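Local coordinates for enoyl-CoA hydratase/isomerase (Pseudomonas aeruginosa, PDB 3LAO), which probably hydrates the double bond of an enoyl-CoA thioester, possibly of a steroid side chain, as a crotonase-family lyase, at residues L44-G49 with P90-P96. Sequence-based numbering, arbitrary orientation.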
# COMPACT_ATOMS: atom_id res chain seq x y z
N LEU B 44 4.11 16.70 24.80
CA LEU B 44 3.59 15.54 24.10
C LEU B 44 4.68 14.42 23.91
O LEU B 44 4.43 13.26 24.22
CB LEU B 44 2.91 15.92 22.75
CG LEU B 44 2.43 14.76 21.83
CD1 LEU B 44 1.45 13.84 22.56
CD2 LEU B 44 1.76 15.21 20.53
N ALA B 45 5.86 14.78 23.43
CA ALA B 45 6.95 13.81 23.32
C ALA B 45 7.35 13.21 24.67
O ALA B 45 7.63 12.01 24.74
CB ALA B 45 8.16 14.42 22.66
N LEU B 46 7.34 14.02 25.74
CA LEU B 46 7.59 13.49 27.10
C LEU B 46 6.50 12.55 27.62
O LEU B 46 6.81 11.56 28.27
CB LEU B 46 7.82 14.61 28.11
CG LEU B 46 9.20 15.27 28.04
CD1 LEU B 46 9.32 16.40 29.05
CD2 LEU B 46 10.34 14.27 28.24
N ALA B 47 5.25 12.89 27.35
CA ALA B 47 4.11 12.03 27.63
C ALA B 47 4.24 10.68 26.87
O ALA B 47 3.95 9.63 27.44
CB ALA B 47 2.81 12.72 27.25
N MSE B 48 4.65 10.70 25.61
CA MSE B 48 4.87 9.43 24.91
C MSE B 48 6.03 8.63 25.50
O MSE B 48 5.91 7.44 25.71
CB MSE B 48 5.08 9.63 23.42
CG MSE B 48 4.34 8.57 22.63
SE MSE B 48 2.42 8.94 22.59
CE MSE B 48 2.39 10.24 21.13
N GLY B 49 7.14 9.30 25.78
CA GLY B 49 8.28 8.65 26.42
C GLY B 49 7.85 7.96 27.71
O GLY B 49 8.24 6.84 28.01
N PRO B 90 13.07 16.32 23.70
CA PRO B 90 13.79 16.21 24.97
C PRO B 90 14.35 14.81 25.09
O PRO B 90 13.71 13.95 24.47
CB PRO B 90 12.66 16.35 25.99
CG PRO B 90 11.53 16.99 25.26
CD PRO B 90 11.62 16.50 23.87
N ASP B 91 15.41 14.59 25.89
CA ASP B 91 15.88 13.23 26.19
C ASP B 91 14.75 12.38 26.74
O ASP B 91 13.91 12.83 27.49
CB ASP B 91 17.07 13.22 27.16
CG ASP B 91 18.27 13.90 26.59
OD1 ASP B 91 18.09 14.55 25.54
OD2 ASP B 91 19.38 13.82 27.18
N GLY B 92 14.69 11.13 26.36
CA GLY B 92 13.55 10.37 26.83
C GLY B 92 12.18 10.96 26.46
O GLY B 92 11.19 10.69 27.13
N GLY B 93 12.13 11.76 25.41
CA GLY B 93 10.87 11.98 24.72
C GLY B 93 10.86 11.03 23.54
O GLY B 93 11.91 10.59 23.11
N VAL B 94 9.68 10.71 23.04
CA VAL B 94 9.52 9.96 21.78
C VAL B 94 8.77 10.88 20.80
O VAL B 94 7.80 11.52 21.19
CB VAL B 94 8.64 8.72 22.03
CG1 VAL B 94 8.34 7.98 20.74
CG2 VAL B 94 9.29 7.81 23.08
N ASP B 95 9.23 10.98 19.57
CA ASP B 95 8.61 11.81 18.54
C ASP B 95 7.18 11.32 18.24
O ASP B 95 6.98 10.20 17.77
CB ASP B 95 9.47 11.77 17.29
CG ASP B 95 8.92 12.65 16.18
OD1 ASP B 95 7.86 13.26 16.39
OD2 ASP B 95 9.55 12.74 15.11
N PRO B 96 6.17 12.15 18.56
CA PRO B 96 4.78 11.87 18.23
C PRO B 96 4.59 11.59 16.75
O PRO B 96 3.83 10.72 16.38
CB PRO B 96 4.07 13.17 18.60
CG PRO B 96 4.88 13.67 19.76
CD PRO B 96 6.30 13.38 19.36
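Ala45 O, a helix carbonyl, takes a hydrogen bond from Val94 N of the loop (N to O 3.0 Å, 161° at the hydrogen). The donor stands 43° above the carbonyl plane, while Gly49 N, keeping its place in the helix, reaches the same oxygen from the opposite face. Two CH...O contacts flank this bond, Gly93 CA to Ala45 O and Ala45 CA to Val94 O. The Ala45 methyl lies between two prolines, its CB 3.9 Å from Pro96 CD and a little farther from Pro90 CD. Leu44 holds CG anti to its backbone N (chi1 174°), which brings CG and CD2 alongside the Pro96 ring, Leu44 CG to Pro96 CG 3.4 Å, the two side chains running in opposite directions. Met48, present as selenomethionine, bends at chi2 and chi3 and brings CE 4.1 Å from Pro96 CA; its CB meets Val94 CB. Val94 CG2 rests on Gly49 CA at 3.6 Å. Gly92 O also lies 3.6 Å from Gly49 CA, an approach allowed by the missing side chain. At the outer end the Leu46 side chain crosses Pro90 obliquely, CD2 to Pro90 CB 3.8 Å, over a type II turn from Pro90 to Gly93 closed by the hydrogen bond from Gly93 N to Pro90 O. The loop between helix 75-78 and strand 108-112 thus lies along helix 38-53, whose Leu44 and Met48 also pack on Ile25 of strand 22-27; Ala47, turned from the loop, packs on Ile25 and, like Leu44, on Val14 of strand 14-19.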